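Local coordinates for uncharacterized protein Atu2452 (Agrobacterium tumefaciens, PDB 2R8B) that is of unknown function but is probably a hydrolase of the alpha/beta-hydrolase superfamily, at residues Ala62-Leu67 and Gly141-Leu146; Leu165-Val170 and Lys186-Val191; Phe130-Arg135 and Ile160-Leu165; Ser55-Ala60 and Glu136-Gly141. One frame throughout, in Å; residues are numbered along the deposited sequence.

Contact 1: Ala62-Leu67 and Gly141-Leu146; sequences APLFVL and GPVIGL
Ile144 packs against Pro63 and Phe65 where residues 62-67 and 141-146 pair as parallel strands; it buries the most surface, followed by Leu146 and, on the other face, Leu64. Strands 64-67 and 143-146 are inclined by 20° to each other, with Phe65 opposite Ile144. Ile144 holds the middle by backbone and side chain alike: its N binds Leu64 O at 2.8 Å on an almost straight path, and its O receives Val66 N. On the face that carries Phe65 and Leu146 its two branches part, CD1 reaching Pro63 CB at 3.9 Å and CG2 touching Phe65 CE1. The Phe65 ring, its CG anti to the backbone N (chi1 -161°), slants across, so that CE1 also meets Leu146 CB at 3.8 Å while Gly145 C lies at the ring edge. Leu244 of helix 234-244 covers Phe65 and Ile144 there. On the other face Leu64 lies beside Val143, CB to CG1 3.9 Å, beneath Ile131 of helix 117-138. Before the strands begin, Gly141 N binds Ala62 O. These are central parallel strands of an alpha/beta-hydrolase sheet, and the chemistry implies a largely apolar, buried pairing: main-chain bonds hold the strands and mainly hydrocarbon packs on both faces.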
loop_
_atom_site.group_PDB
_atom_site.type_symbol
_atom_site.label_atom_id
_atom_site.label_comp_id
_atom_site.label_asym_id
_atom_site.label_seq_id
_atom_site.Cartn_x
_atom_site.Cartn_y
_atom_site.Cartn_z
ATOM N N ALA A 62 14.641 7.268 10.490
ATOM C CA ALA A 62 13.400 6.603 10.784
ATOM C C ALA A 62 12.588 6.329 9.489
ATOM O O ALA A 62 12.796 6.991 8.437
ATOM C CB ALA A 62 12.603 7.420 11.766
ATOM N N PRO A 63 11.664 5.343 9.553
ATOM C CA PRO A 63 10.917 4.954 8.351
ATOM C C PRO A 63 10.204 6.114 7.672
ATOM O O PRO A 63 9.881 7.113 8.324
ATOM C CB PRO A 63 9.890 3.943 8.879
ATOM C CG PRO A 63 10.551 3.375 10.137
ATOM C CD PRO A 63 11.292 4.535 10.742
ATOM N N LEU A 64 10.036 5.964 6.359
ATOM C CA LEU A 64 9.089 6.682 5.530
ATOM C C LEU A 64 7.816 5.836 5.524
ATOM O O LEU A 64 7.799 4.717 4.995
ATOM C CB LEU A 64 9.595 6.759 4.083
ATOM C CG LEU A 64 9.434 8.031 3.259
ATOM C CD1 LEU A 64 8.903 7.674 1.929
ATOM C CD2 LEU A 64 8.533 9.087 3.902
ATOM N N PHE A 65 6.754 6.345 6.125
ATOM C CA PHE A 65 5.545 5.574 6.172
ATOM C C PHE A 65 4.579 6.181 5.174
ATOM O O PHE A 65 4.087 7.286 5.387
ATOM C CB PHE A 65 4.937 5.627 7.553
ATOM C CG PHE A 65 3.973 4.534 7.817
ATOM C CD1 PHE A 65 3.550 3.700 6.806
ATOM C CD2 PHE A 65 3.484 4.332 9.079
ATOM C CE1 PHE A 65 2.667 2.678 7.065
ATOM C CE2 PHE A 65 2.592 3.311 9.347
ATOM C CZ PHE A 65 2.185 2.488 8.350
ATOM N N VAL A 66 4.305 5.487 4.078
ATOM C CA VAL A 66 3.322 5.992 3.123
ATOM C C VAL A 66 2.040 5.173 3.239
ATOM O O VAL A 66 2.105 3.955 3.369
ATOM C CB VAL A 66 3.893 6.095 1.683
ATOM C CG1 VAL A 66 4.650 4.864 1.311
ATOM C CG2 VAL A 66 2.803 6.376 0.677
ATOM N N LEU A 67 0.892 5.860 3.276
ATOM C CA LEU A 67 -0.406 5.209 3.493
ATOM C C LEU A 67 -1.363 5.675 2.449
ATOM O O LEU A 67 -1.492 6.868 2.194
ATOM C CB LEU A 67 -1.005 5.529 4.848
ATOM C CG LEU A 67 -0.165 5.416 6.117
ATOM C CD1 LEU A 67 0.414 6.773 6.425
ATOM C CD2 LEU A 67 -1.054 4.943 7.255
ATOM N N GLY A 141 14.714 6.517 6.321
ATOM C CA GLY A 141 15.367 5.204 6.214
ATOM C C GLY A 141 14.509 4.137 5.557
ATOM O O GLY A 141 14.327 4.166 4.349
ATOM N N PRO A 142 13.999 3.158 6.326
ATOM C CA PRO A 142 13.153 2.115 5.697
ATOM C C PRO A 142 11.902 2.693 5.028
ATOM O O PRO A 142 11.376 3.689 5.525
ATOM C CB PRO A 142 12.766 1.237 6.894
ATOM C CG PRO A 142 13.905 1.448 7.878
ATOM C CD PRO A 142 14.178 2.911 7.765
ATOM N N VAL A 143 11.429 2.124 3.911
ATOM C CA VAL A 143 10.106 2.551 3.448
ATOM C C VAL A 143 9.073 1.513 3.782
ATOM O O VAL A 143 9.239 0.304 3.553
ATOM C CB VAL A 143 9.996 3.013 1.967
ATOM C CG1 VAL A 143 10.992 4.101 1.637
ATOM C CG2 VAL A 143 10.275 1.934 1.111
ATOM N N ILE A 144 8.006 2.002 4.368
ATOM C CA ILE A 144 6.930 1.154 4.798
ATOM C C ILE A 144 5.688 1.720 4.179
ATOM O O ILE A 144 5.557 2.933 4.051
ATOM C CB ILE A 144 6.798 1.176 6.309
ATOM C CG1 ILE A 144 8.132 0.764 6.912
ATOM C CG2 ILE A 144 5.677 0.269 6.751
ATOM C CD1 ILE A 144 8.072 0.487 8.356
ATOM N N GLY A 145 4.781 0.839 3.782
ATOM C CA GLY A 145 3.539 1.256 3.185
ATOM C C GLY A 145 2.434 0.443 3.756
ATOM O O GLY A 145 2.607 -0.707 4.224
ATOM N N LEU A 146 1.273 1.053 3.708
ATOM C CA LEU A 146 0.051 0.435 4.141
ATOM C C LEU A 146 -1.034 0.949 3.222
ATOM O O LEU A 146 -1.121 2.144 2.971
ATOM C CB LEU A 146 -0.235 0.805 5.595
ATOM C CG LEU A 146 -1.598 0.284 6.048
ATOM C CD1 LEU A 146 -1.594 -0.020 7.523
ATOM C CD2 LEU A 146 -2.681 1.297 5.689
#

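Contact 2: Leu165-Val170 and Lys186-Val191; sequences LFDAAV and KPTRRV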
loop_
_atom_site.group_PDB
_atom_site.type_symbol
_atom_site.label_atom_id
_atom_site.label_comp_id
_atom_site.label_asym_id
_atom_site.label_seq_id
_atom_site.Cartn_x
_atom_site.Cartn_y
_atom_site.Cartn_z
ATOM N N LEU A 165 12.229 -1.455 -3.577
ATOM C CA LEU A 165 11.931 -0.211 -2.854
ATOM C C LEU A 165 11.455 -0.400 -1.393
ATOM O O LEU A 165 12.025 0.158 -0.499
ATOM C CB LEU A 165 10.997 0.682 -3.664
ATOM C CG LEU A 165 10.596 1.974 -2.974
ATOM C CD1 LEU A 165 11.806 2.874 -2.754
ATOM C CD2 LEU A 165 9.536 2.688 -3.803
ATOM N N PHE A 166 10.447 -1.217 -1.152
ATOM C CA PHE A 166 9.869 -1.386 0.173
ATOM C C PHE A 166 10.521 -2.392 1.085
ATOM O O PHE A 166 10.901 -3.484 0.658
ATOM C CB PHE A 166 8.396 -1.750 0.054
ATOM C CG PHE A 166 7.510 -0.561 -0.134
ATOM C CD1 PHE A 166 7.343 0.007 -1.409
ATOM C CD2 PHE A 166 6.858 0.021 0.959
ATOM C CE1 PHE A 166 6.519 1.142 -1.594
ATOM C CE2 PHE A 166 6.063 1.156 0.782
ATOM C CZ PHE A 166 5.894 1.719 -0.497
ATOM N N ASP A 167 10.551 -2.030 2.363
ATOM C CA ASP A 167 11.001 -2.905 3.400
ATOM C C ASP A 167 9.854 -3.631 4.026
ATOM O O ASP A 167 9.979 -4.798 4.358
ATOM C CB ASP A 167 11.710 -2.096 4.486
ATOM C CG ASP A 167 13.101 -1.697 4.072
ATOM O OD1 ASP A 167 14.039 -2.424 4.512
ATOM O OD2 ASP A 167 13.238 -0.708 3.277
ATOM N N ALA A 168 8.759 -2.920 4.246
ATOM C CA ALA A 168 7.567 -3.550 4.797
ATOM C C ALA A 168 6.318 -3.039 4.118
ATOM O O ALA A 168 6.252 -1.876 3.721
ATOM C CB ALA A 168 7.473 -3.290 6.243
ATOM N N ALA A 169 5.316 -3.889 3.981
ATOM C CA ALA A 169 4.082 -3.407 3.392
ATOM C C ALA A 169 2.880 -4.074 4.015
ATOM O O ALA A 169 2.899 -5.286 4.264
ATOM C CB ALA A 169 4.098 -3.625 1.888
ATOM N N VAL A 170 1.830 -3.318 4.310
ATOM C CA VAL A 170 0.644 -4.047 4.682
ATOM C C VAL A 170 -0.437 -3.841 3.659
ATOM O O VAL A 170 -0.740 -2.710 3.268
ATOM C CB VAL A 170 0.228 -3.892 6.166
ATOM C CG1 VAL A 170 1.134 -2.943 6.913
ATOM C CG2 VAL A 170 -1.229 -3.557 6.310
ATOM N N LYS A 186 14.132 -7.680 -1.484
ATOM C CA LYS A 186 15.211 -7.757 -0.475
ATOM C C LYS A 186 14.816 -8.785 0.570
ATOM O O LYS A 186 13.657 -8.821 0.959
ATOM C CB LYS A 186 15.463 -6.392 0.181
ATOM C CG LYS A 186 15.796 -5.243 -0.806
ATOM C CD LYS A 186 15.786 -3.822 -0.134
ATOM C CE LYS A 186 14.565 -3.645 0.799
ATOM N NZ LYS A 186 14.754 -2.498 1.685
ATOM N N PRO A 187 15.767 -9.642 1.020
ATOM C CA PRO A 187 15.449 -10.757 1.930
ATOM C C PRO A 187 14.756 -10.288 3.204
ATOM O O PRO A 187 14.123 -11.094 3.891
ATOM C CB PRO A 187 16.817 -11.311 2.285
ATOM C CG PRO A 187 17.626 -10.983 1.141
ATOM C CD PRO A 187 17.207 -9.624 0.720
ATOM N N THR A 188 14.870 -8.991 3.497
ATOM C CA THR A 188 14.313 -8.415 4.700
ATOM C C THR A 188 12.902 -7.902 4.454
ATOM O O THR A 188 12.231 -7.475 5.390
ATOM C CB THR A 188 15.162 -7.236 5.191
ATOM O OG1 THR A 188 15.285 -6.269 4.130
ATOM C CG2 THR A 188 16.542 -7.710 5.686
ATOM N N ARG A 189 12.440 -7.890 3.212
ATOM C CA ARG A 189 11.079 -7.424 2.961
ATOM C C ARG A 189 10.146 -8.208 3.838
ATOM O O ARG A 189 10.332 -9.407 4.044
ATOM C CB ARG A 189 10.686 -7.635 1.529
ATOM C CG ARG A 189 10.629 -6.408 0.721
ATOM C CD ARG A 189 9.225 -6.377 0.126
ATOM N NE ARG A 189 8.605 -7.707 -0.045
ATOM C CZ ARG A 189 8.098 -8.178 -1.202
ATOM N NH1 ARG A 189 8.155 -7.425 -2.312
ATOM N NH2 ARG A 189 7.518 -9.381 -1.247
ATOM N N ARG A 190 9.165 -7.529 4.396
ATOM C CA ARG A 190 8.133 -8.206 5.145
ATOM C C ARG A 190 6.824 -7.698 4.627
ATOM O O ARG A 190 6.612 -6.459 4.598
ATOM C CB ARG A 190 8.252 -7.901 6.625
ATOM C CG ARG A 190 9.375 -8.688 7.262
ATOM C CD ARG A 190 9.614 -8.361 8.710
ATOM N NE ARG A 190 8.553 -8.795 9.633
ATOM C CZ ARG A 190 7.829 -7.963 10.408
ATOM N NH1 ARG A 190 8.010 -6.639 10.356
ATOM N NH2 ARG A 190 6.908 -8.441 11.241
ATOM N N VAL A 191 5.946 -8.618 4.223
ATOM C CA VAL A 191 4.588 -8.206 3.952
ATOM C C VAL A 191 3.453 -8.897 4.703
ATOM O O VAL A 191 3.473 -10.124 4.949
ATOM C CB VAL A 191 4.278 -7.977 2.416
ATOM C CG1 VAL A 191 5.473 -8.252 1.538
ATOM C CG2 VAL A 191 3.017 -8.635 1.985
#
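Two main-chain hydrogen bonds join residues 165-170 to 186-191 as parallel strands, Arg190 N giving to Asp167 O at 2.8 Å and Ala169 N to Arg190 O at 2.9 Å, so that Arg190 straddles Ala168. Ahead of this pairing, a type I turn from Lys186 to Arg189 carries the chain into strand 190-196. Lys186, at the start of the turn, extends across to Asp167, its chain bent at chi3 (-44°), and its NZ sits 2.8 Å from Asp167 OD2 in a salt bridge whose hydrogen bond is weak. The second carboxylate oxygen is almost as near, NZ to OD1 2.9 Å, so the ammonium faces both oxygens; OD2 also takes a weak hydrogen bond from Val143 N. This charge pair probably favours the ionised carboxylate. Beside it, the aliphatic part of Arg189 passes Phe166 O, with CD 3.4 Å from that oxygen, while its guanidinium turns away to bind Gln217. Farther along, the contact becomes apolar: Ala169 CB and Val191 CB lie 4.4 Å apart on one face of the sheet. Arg190 leaves by the other face for a cation-pi contact with Phe243 of helix 234-244. Strand 168-172 lies between strands 143-148 and 190-196 in the central sheet of the alpha/beta-hydrolase fold, with helix 150-161 packed on Phe166 and Ala169, and Tyr247 near the C-terminus against Ala168.

Contact 3: Phe130-Arg135 and Ile160-Leu165; sequences FIKANR and IEQPEL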
loop_
_atom_site.group_PDB
_atom_site.type_symbol
_atom_site.label_atom_id
_atom_site.label_comp_id
_atom_site.label_asym_id
_atom_site.label_seq_id
_atom_site.Cartn_x
_atom_site.Cartn_y
_atom_site.Cartn_z
ATOM N N PHE A 130 7.526 9.629 -6.307
ATOM C CA PHE A 130 7.013 10.354 -5.178
ATOM C C PHE A 130 7.662 9.790 -3.925
ATOM O O PHE A 130 8.295 10.514 -3.176
ATOM C CB PHE A 130 5.499 10.158 -5.168
ATOM C CG PHE A 130 4.781 10.823 -4.027
ATOM C CD1 PHE A 130 4.533 12.189 -4.032
ATOM C CD2 PHE A 130 4.274 10.073 -2.985
ATOM C CE1 PHE A 130 3.834 12.809 -2.988
ATOM C CE2 PHE A 130 3.570 10.688 -1.947
ATOM C CZ PHE A 130 3.366 12.057 -1.951
ATOM N N ILE A 131 7.567 8.490 -3.720
ATOM C CA ILE A 131 8.234 7.879 -2.573
ATOM C C ILE A 131 9.775 8.108 -2.552
ATOM O O ILE A 131 10.274 8.657 -1.586
ATOM C CB ILE A 131 7.803 6.383 -2.399
ATOM C CG1 ILE A 131 6.332 6.318 -1.974
ATOM C CG2 ILE A 131 8.671 5.677 -1.344
ATOM C CD1 ILE A 131 5.653 5.035 -2.292
ATOM N N LYS A 132 10.518 7.726 -3.591
ATOM C CA LYS A 132 11.972 8.010 -3.672
ATOM C C LYS A 132 12.335 9.486 -3.371
ATOM O O LYS A 132 13.372 9.783 -2.734
ATOM C CB LYS A 132 12.543 7.660 -5.057
ATOM C CG LYS A 132 12.674 6.161 -5.365
ATOM C CD LYS A 132 12.313 5.867 -6.833
ATOM C CE LYS A 132 12.713 4.452 -7.283
ATOM N NZ LYS A 132 14.146 4.444 -7.739
ATOM N N ALA A 133 11.493 10.394 -3.876
ATOM C CA ALA A 133 11.752 11.829 -3.794
ATOM C C ALA A 133 11.572 12.315 -2.356
ATOM O O ALA A 133 12.330 13.154 -1.902
ATOM C CB ALA A 133 10.862 12.619 -4.785
ATOM N N ASN A 134 10.605 11.751 -1.629
ATOM C CA ASN A 134 10.403 12.108 -0.211
ATOM C C ASN A 134 11.408 11.467 0.722
ATOM O O ASN A 134 11.814 12.090 1.690
ATOM C CB ASN A 134 8.985 11.783 0.250
ATOM C CG ASN A 134 7.979 12.753 -0.286
ATOM O OD1 ASN A 134 7.760 13.816 0.259
ATOM N ND2 ASN A 134 7.364 12.390 -1.370
ATOM N N ARG A 135 11.749 10.208 0.462
ATOM C CA ARG A 135 12.960 9.595 0.986
ATOM C C ARG A 135 14.113 10.635 1.005
ATOM O O ARG A 135 14.645 10.939 2.048
ATOM C CB ARG A 135 13.316 8.428 0.076
ATOM C CG ARG A 135 14.423 7.547 0.557
ATOM C CD ARG A 135 13.795 6.544 1.463
ATOM N NE ARG A 135 14.452 5.227 1.564
ATOM C CZ ARG A 135 14.931 4.441 0.588
ATOM N NH1 ARG A 135 14.890 4.770 -0.726
ATOM N NH2 ARG A 135 15.463 3.273 0.971
ATOM N N ILE A 160 5.672 -5.186 -6.885
ATOM C CA ILE A 160 5.965 -5.970 -8.078
ATOM C C ILE A 160 6.923 -5.309 -9.055
ATOM O O ILE A 160 7.776 -5.991 -9.632
ATOM C CB ILE A 160 4.672 -6.324 -8.799
ATOM C CG1 ILE A 160 3.941 -7.427 -8.027
ATOM C CG2 ILE A 160 4.952 -6.808 -10.182
ATOM C CD1 ILE A 160 2.419 -7.365 -8.181
ATOM N N GLU A 161 6.777 -4.006 -9.279
ATOM C CA GLU A 161 7.542 -3.358 -10.354
ATOM C C GLU A 161 8.870 -2.798 -9.844
ATOM O O GLU A 161 9.840 -2.671 -10.602
ATOM C CB GLU A 161 6.724 -2.247 -10.991
ATOM C CG GLU A 161 5.411 -2.721 -11.590
ATOM C CD GLU A 161 5.590 -3.348 -12.978
ATOM O OE1 GLU A 161 4.944 -4.381 -13.293
ATOM O OE2 GLU A 161 6.381 -2.802 -13.767
ATOM N N GLN A 162 8.905 -2.463 -8.557
ATOM C CA GLN A 162 10.115 -1.957 -7.899
ATOM C C GLN A 162 10.356 -2.861 -6.731
ATOM O O GLN A 162 10.182 -2.451 -5.569
ATOM C CB GLN A 162 9.874 -0.569 -7.354
ATOM C CG GLN A 162 9.061 0.312 -8.261
ATOM C CD GLN A 162 9.918 0.964 -9.315
ATOM O OE1 GLN A 162 10.106 2.174 -9.300
ATOM N NE2 GLN A 162 10.468 0.166 -10.217
ATOM N N PRO A 163 10.705 -4.119 -7.020
ATOM C CA PRO A 163 10.648 -5.054 -5.904
ATOM C C PRO A 163 11.599 -4.639 -4.757
ATOM O O PRO A 163 11.437 -5.081 -3.627
ATOM C CB PRO A 163 11.020 -6.403 -6.568
ATOM C CG PRO A 163 11.787 -6.021 -7.808
ATOM C CD PRO A 163 11.163 -4.752 -8.272
ATOM N N GLU A 164 12.539 -3.743 -5.038
ATOM C CA GLU A 164 13.559 -3.426 -4.069
ATOM C C GLU A 164 13.350 -2.112 -3.327
ATOM O O GLU A 164 14.191 -1.696 -2.507
ATOM C CB GLU A 164 14.955 -3.549 -4.697
ATOM C CG GLU A 164 15.443 -4.993 -4.607
ATOM C CD GLU A 164 16.939 -5.223 -4.958
ATOM O OE1 GLU A 164 17.742 -4.259 -4.867
ATOM O OE2 GLU A 164 17.316 -6.388 -5.290
ATOM N N LEU A 165 12.229 -1.455 -3.577
ATOM C CA LEU A 165 11.931 -0.211 -2.854
ATOM C C LEU A 165 11.455 -0.400 -1.393
ATOM O O LEU A 165 12.025 0.158 -0.499
ATOM C CB LEU A 165 10.997 0.682 -3.664
ATOM C CG LEU A 165 10.596 1.974 -2.974
ATOM C CD1 LEU A 165 11.806 2.874 -2.754
ATOM C CD2 LEU A 165 9.536 2.688 -3.803
#
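Leu165 pushes its two methyl groups against the side of helix 117-138, overlapping Ile131 with one and the Arg135 guanidinium with the other. In this alpha/beta-hydrolase fold the contact joins helix 117-138 to the loop that follows helix 150-161, on the same side of the central sheet, and that loop leads into strand 168-172. Leu165 carries most of it. With CG anti to the backbone N (chi1 178°), the side chain extends toward the helix and its branches divide the work. CD2 meets Ile131 CG2 at 4.0 Å, the two side chains crossing at a slant, and CD1 lies 4.1 Å from Arg135 NH1. Arginine and leucine run past each other in opposite directions here, a methyl meeting obliquely a guanidinium whose NE is bound to Gly141 O. Lys132 approaches from the outer side, its CG 4.3 Å from Leu165 CD1. Its far end meets Gln162 nearly at a right angle, with CE 4.0 Å from Gln162 OE1, so that contact is a loose one near the protein surface. Val143 of strand 143-148 touches Ile131, Arg135 and Leu165 from the sheet side. No hydrogen bond crosses between the segments. Gln162, just past the last turn of its helix and bent at chi2, folds its amide back so that NE2 gives a hydrogen bond of 2.9 Å to Glu161 O, in the amide plane but from above that carbonyl.

Contact 4: Ser55-Ala60 and Glu136-Gly141; sequences SRAGVA and EHYQAG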
loop_
_atom_site.group_PDB
_atom_site.type_symbol
_atom_site.label_atom_id
_atom_site.label_comp_id
_atom_site.label_asym_id
_atom_site.label_seq_id
_atom_site.Cartn_x
_atom_site.Cartn_y
_atom_site.Cartn_z
ATOM N N SER A 55 1.533 15.503 5.261
ATOM C CA SER A 55 2.831 15.006 5.749
ATOM C C SER A 55 3.152 15.364 7.197
ATOM O O SER A 55 2.769 16.422 7.688
ATOM C CB SER A 55 3.974 15.452 4.837
ATOM O OG SER A 55 3.908 16.841 4.595
ATOM N N ARG A 56 3.892 14.488 7.870
ATOM C CA ARG A 56 4.399 14.772 9.220
ATOM C C ARG A 56 5.871 14.378 9.223
ATOM O O ARG A 56 6.195 13.185 9.162
ATOM C CB ARG A 56 3.599 13.970 10.252
ATOM C CG ARG A 56 3.633 14.479 11.653
ATOM C CD ARG A 56 4.585 13.705 12.537
ATOM N NE ARG A 56 4.162 12.328 12.765
ATOM C CZ ARG A 56 4.828 11.457 13.528
ATOM N NH1 ARG A 56 5.944 11.862 14.166
ATOM N NH2 ARG A 56 4.393 10.186 13.656
ATOM N N ALA A 57 6.747 15.382 9.206
ATOM C CA ALA A 57 8.200 15.189 9.189
ATOM C C ALA A 57 8.653 14.352 10.379
ATOM O O ALA A 57 8.369 14.679 11.523
ATOM C CB ALA A 57 8.936 16.540 9.181
ATOM N N GLY A 58 9.340 13.248 10.103
ATOM C CA GLY A 58 9.873 12.393 11.166
ATOM C C GLY A 58 11.369 12.582 11.390
ATOM O O GLY A 58 12.025 13.420 10.728
ATOM N N VAL A 59 11.895 11.785 12.324
ATOM C CA VAL A 59 13.324 11.749 12.592
ATOM C C VAL A 59 14.123 11.149 11.427
ATOM O O VAL A 59 13.678 10.183 10.797
ATOM C CB VAL A 59 13.582 11.039 13.925
ATOM C CG1 VAL A 59 14.868 10.165 13.872
ATOM C CG2 VAL A 59 13.675 12.126 15.054
ATOM N N ALA A 60 15.266 11.757 11.120
ATOM C CA ALA A 60 16.203 11.252 10.123
ATOM C C ALA A 60 16.678 9.787 10.377
ATOM O O ALA A 60 17.292 9.462 11.413
ATOM C CB ALA A 60 17.401 12.196 10.007
ATOM N N GLU A 136 14.481 11.208 -0.135
ATOM C CA GLU A 136 15.525 12.239 -0.162
ATOM C C GLU A 136 15.176 13.371 0.785
ATOM O O GLU A 136 15.920 13.650 1.708
ATOM C CB GLU A 136 15.714 12.815 -1.573
ATOM C CG GLU A 136 16.337 11.832 -2.634
ATOM C CD GLU A 136 17.886 12.056 -2.890
ATOM O OE1 GLU A 136 18.511 11.168 -3.567
ATOM O OE2 GLU A 136 18.456 13.110 -2.428
ATOM N N HIS A 137 14.022 13.993 0.570
ATOM C CA HIS A 137 13.686 15.215 1.257
ATOM C C HIS A 137 13.801 15.116 2.769
ATOM O O HIS A 137 14.503 15.927 3.385
ATOM C CB HIS A 137 12.317 15.729 0.851
ATOM C CG HIS A 137 11.966 17.019 1.509
ATOM N ND1 HIS A 137 10.775 17.215 2.185
ATOM C CD2 HIS A 137 12.674 18.167 1.647
ATOM C CE1 HIS A 137 10.760 18.440 2.695
ATOM N NE2 HIS A 137 11.907 19.025 2.401
ATOM N N TYR A 138 13.144 14.113 3.354
ATOM C CA TYR A 138 13.190 13.866 4.828
ATOM C C TYR A 138 14.382 13.041 5.346
ATOM O O TYR A 138 14.540 12.856 6.558
ATOM C CB TYR A 138 11.896 13.198 5.317
ATOM C CG TYR A 138 10.670 13.981 4.984
ATOM C CD1 TYR A 138 9.822 13.534 4.022
ATOM C CD2 TYR A 138 10.367 15.192 5.631
ATOM C CE1 TYR A 138 8.679 14.223 3.697
ATOM C CE2 TYR A 138 9.204 15.922 5.305
ATOM C CZ TYR A 138 8.372 15.408 4.320
ATOM O OH TYR A 138 7.204 16.017 3.936
ATOM N N GLN A 139 15.193 12.527 4.419
ATOM C CA GLN A 139 16.387 11.726 4.757
ATOM C C GLN A 139 15.938 10.526 5.593
ATOM O O GLN A 139 16.530 10.204 6.637
ATOM C CB GLN A 139 17.406 12.595 5.506
ATOM C CG GLN A 139 17.432 14.016 4.995
ATOM C CD GLN A 139 18.501 14.865 5.684
ATOM O OE1 GLN A 139 19.699 14.662 5.485
ATOM N NE2 GLN A 139 18.071 15.822 6.486
ATOM N N ALA A 140 14.840 9.930 5.142
ATOM C CA ALA A 140 14.187 8.810 5.795
ATOM C C ALA A 140 15.004 7.557 5.538
ATOM O O ALA A 140 15.871 7.539 4.652
ATOM C CB ALA A 140 12.751 8.635 5.248
ATOM N N GLY A 141 14.714 6.517 6.321
ATOM C CA GLY A 141 15.367 5.204 6.214
ATOM C C GLY A 141 14.509 4.137 5.557
ATOM O O GLY A 141 14.327 4.166 4.349
#
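Tyr138, in the last turn of helix 117-138, packs against Ser55 and Ala57, and van der Waals contacts of this kind carry most of the meeting with residues 55-60. Its CG stands anti to the carbonyl carbon (chi1 -57°), which sends the ring toward Ser55 and Ala57. The Ala57 methyl meets the ring obliquely, CB 3.9 Å from CE2, and the phenol oxygen of Tyr138 lies 3.4 Å from Ser55 CB. Farther along, Ala60 CA comes within 3.7 Å of Gln139 O, where the chain passes close to the loop after the helix. Among polar groups, the two hydroxyls approach each other, Ser55 OG to Tyr138 OH 3.5 Å. Main-chain bonding appears inside the helical segment: Gln139, with positive phi (58°), ends the helix in a Schellman motif, and its N binds Glu136 O at 3.0 Å. That turn redirects the chain through Ala140 toward strand 143-148, while residues 57-60 lead from strand 53-56 toward strand 64-68. Tyr138 also touches Thr90 of the adjacent strand. The chemistry implies a light surface contact, in which one aromatic side chain joins a helix end to the edge strand and the loop after it.

In the fold
Contacts 1 and 2 belong to the same buried sheet and share its middle: strands 143-148 and 168-172 are neighbours, joined directly by Gly145 O to Val170 N. Contact 1 is packed mainly by apolar residues, whereas contact 2, at the start of its strands, adds a salt bridge to the backbone pairing. Contact 3, partly buried, lies one layer out and has side-chain packing without hydrogen bonds between its segments; it shares Leu165 with contact 2. Contact 4 is the exposed one, some 18 Å between centres from contact 2. Helix 117-138 serves contacts 3 and 4, and Arg135, near its end, bonds the O of Gly141, common to contacts 1 and 4.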